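Local coordinates for protein cocosin 1 acidic chain (Cocos nucifera, PDB 5WPW) that serves as a seed storage protein of coconut, a hexameric 11S globulin that acts as a nutrient reservoir and is also a potential food allergen, at residues N58-V66 and L281-R290; A297-H308 and V343-A353. The protein carries 2 engineered substitutions. One frame throughout, in Å; residues are numbered along the deposited sequence.

Contacts 1 and 2 illustrate how a two-domain cupin chain is assembled at two levels. Contact 1 joins the domains to each other: 58-66 belongs to the first cupin region and 281-290 to the second, and their meeting point lies about 5 Å from the centre of the chain. Contact 2 pairs two strands inside the second cupin region, about 18 Å from that centre. The two contact centres are about 19 Å apart, their nearest atoms about 6 Å, and they do not touch, although strands 287-293 and 298-304 are consecutive in the chain. In the hexamer, segments 58-66 and 343-353 come near each other across a subunit boundary, N58 packing on N346 of a neighbouring subunit.

Contact 1 (N58-V66 and L281-R290); sequences NAPRLVYIV and LRFIQMSAER
The hydroxyl of Y64 sits over one face of the R290 guanidinium, with OH 3.7 Å from both NE and CZ of that arginine. The two side chains cross at about a right angle and their planes are inclined by 49°, making this an oxygen-over-face contact, not a stack. The polar end of R290 is held by other residues of the chain: NH1 hydrogen-bonds to T314 OG1 and L360 O, which helps fix the guanidinium beside the tyrosine.

Away from this polar end the contact is apolar, and L62 is its main wedge. With CG beside its own backbone N (chi1 -66°), the leucine sends its two methyls to different partners. CD2 meets CD2 of L281 at 3.8 Å and CG2 of I284 at 4.0 Å, while CD1 lies 4.0 Å from CB of M286 and next to the carbonyl oxygen of S287. M286 slides past L62 in the opposite direction, and the bend at its chi3 turns CE against the backbone, 3.9 Å from CA of R61. P60 closes this end of the row, its CB 3.8 Å from CD1 of I284.

The axes of strands 61-66 and 287-290 approach to 9.1 Å and run 19° from parallel, a spacing that leaves room for a layer of side chains and rules out backbone pairing. Strand 61-67, in a sheet with 114-118 and 134-140, thus faces helix 281-284 and strand 287-293 of the second cupin, part of the interface between the two cupin domains in the bicupin fold of 11S globulins.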
# COMPACT_ATOMS: atom_id res chain seq x y z
N ASN A 58 9.20 25.03 -5.24
CA ASN A 58 8.79 24.40 -3.99
C ASN A 58 7.49 23.62 -4.12
O ASN A 58 7.14 22.90 -3.18
CB ASN A 58 8.63 25.45 -2.89
CG ASN A 58 7.43 26.42 -3.15
OD1 ASN A 58 7.18 26.83 -4.29
ND2 ASN A 58 6.71 26.79 -2.08
N ALA A 59 6.77 23.77 -5.22
CA ALA A 59 5.46 23.16 -5.40
C ALA A 59 5.44 22.24 -6.62
O ALA A 59 6.09 22.56 -7.64
CB ALA A 59 4.39 24.23 -5.55
N PRO A 60 4.77 21.09 -6.54
CA PRO A 60 4.61 20.28 -7.75
C PRO A 60 3.69 21.01 -8.72
O PRO A 60 2.90 21.87 -8.32
CB PRO A 60 3.96 18.99 -7.23
CG PRO A 60 3.19 19.43 -6.01
CD PRO A 60 4.03 20.55 -5.39
N ARG A 61 3.85 20.70 -10.01
CA ARG A 61 3.08 21.41 -11.04
C ARG A 61 2.68 20.48 -12.18
O ARG A 61 3.28 19.43 -12.40
CB ARG A 61 3.88 22.60 -11.59
CG ARG A 61 4.78 22.26 -12.72
CD ARG A 61 5.71 23.41 -13.03
NE ARG A 61 6.89 23.33 -12.19
CZ ARG A 61 7.98 24.05 -12.39
NH1 ARG A 61 8.03 24.90 -13.42
NH2 ARG A 61 9.02 23.91 -11.59
N LEU A 62 1.63 20.89 -12.91
CA LEU A 62 1.27 20.34 -14.20
C LEU A 62 1.38 21.47 -15.21
O LEU A 62 0.93 22.58 -14.93
CB LEU A 62 -0.16 19.80 -14.24
CG LEU A 62 -0.48 18.58 -13.38
CD1 LEU A 62 -1.83 18.04 -13.81
CD2 LEU A 62 0.61 17.54 -13.51
N VAL A 63 2.05 21.20 -16.33
CA VAL A 63 2.17 22.12 -17.45
C VAL A 63 1.32 21.60 -18.60
O VAL A 63 1.43 20.42 -18.96
CB VAL A 63 3.64 22.28 -17.89
CG1 VAL A 63 3.74 23.34 -18.99
CG2 VAL A 63 4.52 22.61 -16.70
N TYR A 64 0.47 22.44 -19.17
CA TYR A 64 -0.24 22.07 -20.38
C TYR A 64 0.32 22.85 -21.56
O TYR A 64 0.36 24.08 -21.52
CB TYR A 64 -1.75 22.33 -20.27
CG TYR A 64 -2.52 21.94 -21.53
CD1 TYR A 64 -2.70 20.60 -21.88
CD2 TYR A 64 -3.07 22.91 -22.36
CE1 TYR A 64 -3.40 20.24 -23.03
CE2 TYR A 64 -3.76 22.56 -23.51
CZ TYR A 64 -3.92 21.23 -23.84
OH TYR A 64 -4.61 20.90 -24.97
N ILE A 65 0.73 22.14 -22.61
CA ILE A 65 1.25 22.76 -23.84
C ILE A 65 0.04 23.14 -24.70
O ILE A 65 -0.55 22.30 -25.37
CB ILE A 65 2.21 21.83 -24.60
CG1 ILE A 65 3.32 21.30 -23.69
CG2 ILE A 65 2.86 22.58 -25.82
CD1 ILE A 65 4.08 22.36 -23.05
N VAL A 66 -0.34 24.43 -24.65
CA VAL A 66 -1.40 24.97 -25.49
C VAL A 66 -0.98 24.98 -26.95
O VAL A 66 -1.80 24.74 -27.85
CB VAL A 66 -1.77 26.38 -25.00
CG1 VAL A 66 -2.82 27.03 -25.93
CG2 VAL A 66 -2.31 26.35 -23.56
N LEU A 281 1.33 11.02 -11.20
CA LEU A 281 0.33 11.92 -10.67
C LEU A 281 -0.11 11.52 -9.27
O LEU A 281 -0.64 12.36 -8.55
CB LEU A 281 -0.90 11.97 -11.60
CG LEU A 281 -0.61 12.53 -13.00
CD1 LEU A 281 -1.87 12.76 -13.82
CD2 LEU A 281 0.18 13.81 -12.86
N ARG A 282 0.06 10.25 -8.90
CA ARG A 282 -0.30 9.82 -7.55
C ARG A 282 0.60 10.44 -6.49
O ARG A 282 0.22 10.44 -5.31
CB ARG A 282 -0.25 8.28 -7.44
CG ARG A 282 1.15 7.67 -7.36
CD ARG A 282 1.08 6.15 -7.58
NE ARG A 282 2.36 5.62 -8.04
CZ ARG A 282 3.02 4.61 -7.46
NH1 ARG A 282 2.53 4.01 -6.38
NH2 ARG A 282 4.19 4.21 -7.96
N PHE A 283 1.78 10.93 -6.87
CA PHE A 283 2.64 11.73 -6.01
C PHE A 283 2.42 13.22 -6.21
O PHE A 283 2.44 13.98 -5.23
CB PHE A 283 4.10 11.35 -6.26
CG PHE A 283 4.33 9.86 -6.31
CD1 PHE A 283 4.23 9.11 -5.15
CD2 PHE A 283 4.59 9.22 -7.50
CE1 PHE A 283 4.42 7.73 -5.18
CE2 PHE A 283 4.79 7.84 -7.54
CZ PHE A 283 4.70 7.10 -6.38
N ILE A 284 2.18 13.66 -7.46
CA ILE A 284 1.88 15.06 -7.74
C ILE A 284 0.54 15.45 -7.10
O ILE A 284 0.34 16.61 -6.71
CB ILE A 284 1.87 15.30 -9.27
CG1 ILE A 284 3.25 15.03 -9.92
CG2 ILE A 284 1.34 16.68 -9.64
CD1 ILE A 284 4.34 16.09 -9.68
N GLN A 285 -0.38 14.50 -7.01
CA GLN A 285 -1.73 14.70 -6.46
C GLN A 285 -2.51 15.75 -7.25
O GLN A 285 -3.20 16.61 -6.70
CB GLN A 285 -1.70 15.06 -4.97
CG GLN A 285 -1.50 13.85 -4.06
CD GLN A 285 -1.52 14.23 -2.58
OE1 GLN A 285 -0.47 14.44 -1.97
NE2 GLN A 285 -2.71 14.34 -2.01
N MET A 286 -2.44 15.63 -8.57
CA MET A 286 -3.20 16.51 -9.45
C MET A 286 -3.64 15.70 -10.66
O MET A 286 -3.03 14.69 -11.01
CB MET A 286 -2.39 17.75 -9.90
CG MET A 286 -2.62 18.97 -8.96
SD MET A 286 -1.80 20.50 -9.51
CE MET A 286 -0.14 19.88 -9.38
N SER A 287 -4.73 16.15 -11.28
CA SER A 287 -5.33 15.49 -12.42
C SER A 287 -5.58 16.56 -13.48
O SER A 287 -5.52 17.76 -13.20
CB SER A 287 -6.66 14.80 -12.03
OG SER A 287 -6.50 13.95 -10.90
N ALA A 288 -5.88 16.14 -14.69
CA ALA A 288 -6.21 17.09 -15.74
C ALA A 288 -7.34 16.54 -16.59
O ALA A 288 -7.65 15.35 -16.56
CB ALA A 288 -4.98 17.41 -16.63
N GLU A 289 -7.94 17.44 -17.37
CA GLU A 289 -9.08 17.09 -18.21
C GLU A 289 -9.04 18.01 -19.43
O GLU A 289 -8.85 19.21 -19.28
CB GLU A 289 -10.38 17.26 -17.43
CG GLU A 289 -11.62 16.92 -18.19
CD GLU A 289 -12.83 16.80 -17.28
OE1 GLU A 289 -13.38 17.84 -16.84
OE2 GLU A 289 -13.21 15.65 -17.00
N ARG A 290 -9.20 17.45 -20.62
CA ARG A 290 -9.35 18.22 -21.85
C ARG A 290 -10.80 18.06 -22.31
O ARG A 290 -11.25 16.94 -22.52
CB ARG A 290 -8.36 17.74 -22.91
CG ARG A 290 -8.64 18.26 -24.32
CD ARG A 290 -8.64 19.77 -24.34
NE ARG A 290 -8.24 20.31 -25.64
CZ ARG A 290 -8.17 21.61 -25.90
NH1 ARG A 290 -8.48 22.49 -24.95
NH2 ARG A 290 -7.80 22.03 -27.10

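Contact 2 (A297-H308 and V343-A353); sequences AMVSPHWNINAH and VPQNFAMLERA
W303 leans on the turn carrying N346 and F347. CB lies 3.3 Å from the carbonyl oxygens of both N346 and F347. CG, set between the backbone N and carbonyl carbon (chi1 70°), stays near N346 O, which approaches the indole obliquely. CD1 passes CA and ND2 of N346, whose amide plane is within 14° of the ring. NE1, next along the five-membered ring, hydrogen-bonds to G121 O of a neighbouring subunit, and the side chain also packs on M56 of that subunit.

Antiparallel bonds hold the strands on both sides of a beta bulge between V299 and H302; H302 and M349 form a hydrogen-bonded antiparallel pair, with H302 N donating to M349 O and M349 N to H302 O at 2.7 Å. M349 CG also makes a CH-pi contact, 3.9 Å from the centroid of H302, while a 2.8 Å bond from ND1 to S300 O fixes that ring's rotation. Beyond the strands, Q345 N donates to H308 ND1 at 3.0 Å, and a water links N304 to P344 O and F347 O.

Strand 298-304 also pairs with 371-373 and 413-414, and strand 348-354 with 317-323, in one of the two antiparallel sheets of the C-terminal cupin.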
# COMPACT_ATOMS: atom_id res chain seq x y z
N ALA A 297 -23.17 22.59 -27.75
CA ALA A 297 -23.31 21.46 -26.84
C ALA A 297 -23.13 21.88 -25.38
O ALA A 297 -22.73 23.00 -25.06
CB ALA A 297 -22.32 20.35 -27.19
N MET A 298 -23.39 20.93 -24.49
CA MET A 298 -23.40 21.16 -23.06
C MET A 298 -22.58 20.11 -22.35
O MET A 298 -22.55 18.94 -22.76
CB MET A 298 -24.83 21.13 -22.52
CG MET A 298 -25.65 22.34 -22.86
SD MET A 298 -26.88 22.58 -21.59
CE MET A 298 -25.90 22.13 -20.16
N VAL A 299 -21.92 20.53 -21.28
CA VAL A 299 -21.48 19.62 -20.24
C VAL A 299 -22.57 19.57 -19.18
O VAL A 299 -22.97 20.61 -18.65
CB VAL A 299 -20.13 20.04 -19.64
CG1 VAL A 299 -19.64 18.98 -18.67
CG2 VAL A 299 -19.09 20.21 -20.73
N SER A 300 -23.05 18.37 -18.89
CA SER A 300 -24.07 18.13 -17.88
C SER A 300 -23.73 18.87 -16.58
O SER A 300 -22.55 18.94 -16.20
CB SER A 300 -24.17 16.63 -17.62
OG SER A 300 -25.25 16.28 -16.75
N PRO A 301 -24.71 19.45 -15.90
CA PRO A 301 -24.47 20.01 -14.56
C PRO A 301 -23.81 18.97 -13.66
O PRO A 301 -24.19 17.80 -13.64
CB PRO A 301 -25.88 20.37 -14.06
CG PRO A 301 -26.67 20.56 -15.29
CD PRO A 301 -26.11 19.63 -16.33
N HIS A 302 -22.77 19.41 -12.95
CA HIS A 302 -21.99 18.49 -12.13
C HIS A 302 -21.35 19.29 -11.01
O HIS A 302 -21.25 20.53 -11.08
CB HIS A 302 -20.92 17.75 -12.95
CG HIS A 302 -19.92 18.65 -13.61
ND1 HIS A 302 -20.20 19.36 -14.76
CD2 HIS A 302 -18.63 18.94 -13.30
CE1 HIS A 302 -19.14 20.07 -15.11
NE2 HIS A 302 -18.17 19.83 -14.24
N TRP A 303 -20.91 18.57 -9.98
CA TRP A 303 -19.97 19.15 -9.04
C TRP A 303 -18.71 18.29 -8.93
O TRP A 303 -18.73 17.08 -9.17
CB TRP A 303 -20.63 19.35 -7.67
CG TRP A 303 -20.94 18.12 -6.90
CD1 TRP A 303 -20.11 17.45 -6.00
CD2 TRP A 303 -22.17 17.42 -6.90
NE1 TRP A 303 -20.77 16.38 -5.46
CE2 TRP A 303 -22.04 16.34 -5.99
CE3 TRP A 303 -23.38 17.60 -7.58
CZ2 TRP A 303 -23.09 15.43 -5.76
CZ3 TRP A 303 -24.42 16.71 -7.33
CH2 TRP A 303 -24.26 15.63 -6.44
N ASN A 304 -17.60 18.95 -8.60
CA ASN A 304 -16.36 18.24 -8.34
C ASN A 304 -16.40 17.69 -6.93
O ASN A 304 -16.62 18.44 -5.97
CB ASN A 304 -15.16 19.17 -8.50
CG ASN A 304 -14.90 19.51 -9.94
OD1 ASN A 304 -14.36 18.70 -10.69
ND2 ASN A 304 -15.30 20.71 -10.34
N ILE A 305 -16.14 16.40 -6.81
CA ILE A 305 -16.31 15.71 -5.54
C ILE A 305 -15.14 15.96 -4.62
O ILE A 305 -15.32 16.32 -3.45
CB ILE A 305 -16.50 14.20 -5.78
CG1 ILE A 305 -17.89 13.92 -6.36
CG2 ILE A 305 -16.30 13.44 -4.49
CD1 ILE A 305 -18.03 12.52 -6.86
N ASN A 306 -13.92 15.79 -5.14
CA ASN A 306 -12.75 15.70 -4.26
C ASN A 306 -11.66 16.68 -4.66
O ASN A 306 -10.50 16.48 -4.29
CB ASN A 306 -12.20 14.26 -4.26
CG ASN A 306 -11.85 13.73 -5.64
OD1 ASN A 306 -12.24 14.28 -6.69
ND2 ASN A 306 -11.12 12.63 -5.65
N ALA A 307 -11.99 17.76 -5.36
CA ALA A 307 -10.95 18.65 -5.86
C ALA A 307 -11.56 19.98 -6.31
O ALA A 307 -12.75 20.05 -6.63
CB ALA A 307 -10.19 18.01 -7.02
N HIS A 308 -10.73 21.02 -6.31
CA HIS A 308 -11.03 22.24 -7.04
C HIS A 308 -10.67 22.03 -8.50
O HIS A 308 -9.80 21.21 -8.83
CB HIS A 308 -10.26 23.45 -6.52
CG HIS A 308 -10.35 23.67 -5.03
ND1 HIS A 308 -11.52 24.02 -4.40
CD2 HIS A 308 -9.39 23.64 -4.07
CE1 HIS A 308 -11.29 24.16 -3.11
NE2 HIS A 308 -10.01 23.94 -2.88
N VAL A 343 -13.25 26.79 -10.26
CA VAL A 343 -14.51 26.27 -9.74
C VAL A 343 -14.19 25.51 -8.46
O VAL A 343 -13.52 24.46 -8.50
CB VAL A 343 -15.22 25.41 -10.78
CG1 VAL A 343 -16.61 24.98 -10.28
CG2 VAL A 343 -15.35 26.21 -12.13
N PRO A 344 -14.63 25.99 -7.31
CA PRO A 344 -14.30 25.32 -6.05
C PRO A 344 -14.95 23.95 -5.93
O PRO A 344 -16.01 23.68 -6.50
CB PRO A 344 -14.84 26.28 -4.99
CG PRO A 344 -14.93 27.61 -5.69
CD PRO A 344 -15.29 27.29 -7.09
N GLN A 345 -14.29 23.10 -5.15
CA GLN A 345 -14.80 21.77 -4.85
C GLN A 345 -16.25 21.87 -4.39
O GLN A 345 -16.62 22.82 -3.68
CB GLN A 345 -13.93 21.13 -3.74
CG GLN A 345 -14.46 19.80 -3.22
CD GLN A 345 -13.74 19.32 -1.96
OE1 GLN A 345 -13.74 18.12 -1.63
NE2 GLN A 345 -13.13 20.24 -1.25
N ASN A 346 -17.06 20.93 -4.85
CA ASN A 346 -18.45 20.78 -4.42
C ASN A 346 -19.37 21.79 -5.11
O ASN A 346 -20.58 21.56 -5.16
CB ASN A 346 -18.62 20.94 -2.90
CG ASN A 346 -18.35 19.67 -2.11
OD1 ASN A 346 -17.36 19.58 -1.38
ND2 ASN A 346 -19.27 18.72 -2.18
N PHE A 347 -18.85 22.91 -5.63
CA PHE A 347 -19.72 23.86 -6.35
C PHE A 347 -20.29 23.20 -7.60
O PHE A 347 -19.59 22.47 -8.30
CB PHE A 347 -18.97 25.12 -6.75
CG PHE A 347 -18.78 26.10 -5.63
CD1 PHE A 347 -18.54 25.66 -4.33
CD2 PHE A 347 -18.82 27.47 -5.86
CE1 PHE A 347 -18.36 26.55 -3.28
CE2 PHE A 347 -18.62 28.38 -4.82
CZ PHE A 347 -18.38 27.92 -3.52
N ALA A 348 -21.55 23.46 -7.89
CA ALA A 348 -22.19 22.86 -9.05
C ALA A 348 -21.96 23.77 -10.25
O ALA A 348 -22.02 24.99 -10.13
CB ALA A 348 -23.69 22.65 -8.82
N MET A 349 -21.68 23.17 -11.39
CA MET A 349 -21.40 23.99 -12.56
C MET A 349 -21.93 23.35 -13.84
O MET A 349 -22.12 22.13 -13.94
CB MET A 349 -19.91 24.26 -12.70
CG MET A 349 -19.14 23.14 -13.28
SD MET A 349 -17.86 23.98 -14.24
CE MET A 349 -16.81 22.61 -14.67
N LEU A 350 -22.10 24.21 -14.83
CA LEU A 350 -22.79 23.93 -16.07
C LEU A 350 -22.10 24.76 -17.15
O LEU A 350 -21.76 25.92 -16.90
CB LEU A 350 -24.27 24.32 -15.91
CG LEU A 350 -25.30 24.37 -17.01
CD1 LEU A 350 -26.68 24.20 -16.36
CD2 LEU A 350 -25.20 25.68 -17.77
N GLU A 351 -21.86 24.15 -18.32
CA GLU A 351 -21.22 24.84 -19.44
C GLU A 351 -21.96 24.57 -20.75
O GLU A 351 -22.38 23.44 -21.01
CB GLU A 351 -19.77 24.41 -19.61
CG GLU A 351 -18.88 24.84 -18.47
CD GLU A 351 -17.75 23.88 -18.25
OE1 GLU A 351 -17.67 22.88 -18.99
OE2 GLU A 351 -16.95 24.15 -17.34
N ARG A 352 -22.07 25.61 -21.58
CA ARG A 352 -22.67 25.48 -22.91
C ARG A 352 -21.82 26.23 -23.92
O ARG A 352 -21.56 27.43 -23.74
CB ARG A 352 -24.11 26.00 -22.91
CG ARG A 352 -24.86 25.63 -24.18
CD ARG A 352 -25.59 26.84 -24.74
NE ARG A 352 -26.91 27.00 -24.14
CZ ARG A 352 -27.98 26.30 -24.51
NH1 ARG A 352 -27.88 25.39 -25.48
NH2 ARG A 352 -29.15 26.52 -23.92
N ALA A 353 -21.38 25.53 -24.95
CA ALA A 353 -20.60 26.17 -26.00
C ALA A 353 -21.48 27.10 -26.82
O ALA A 353 -22.69 26.87 -26.99
CB ALA A 353 -19.97 25.11 -26.91
O HOH W 1 -17.06 21.73 -8.17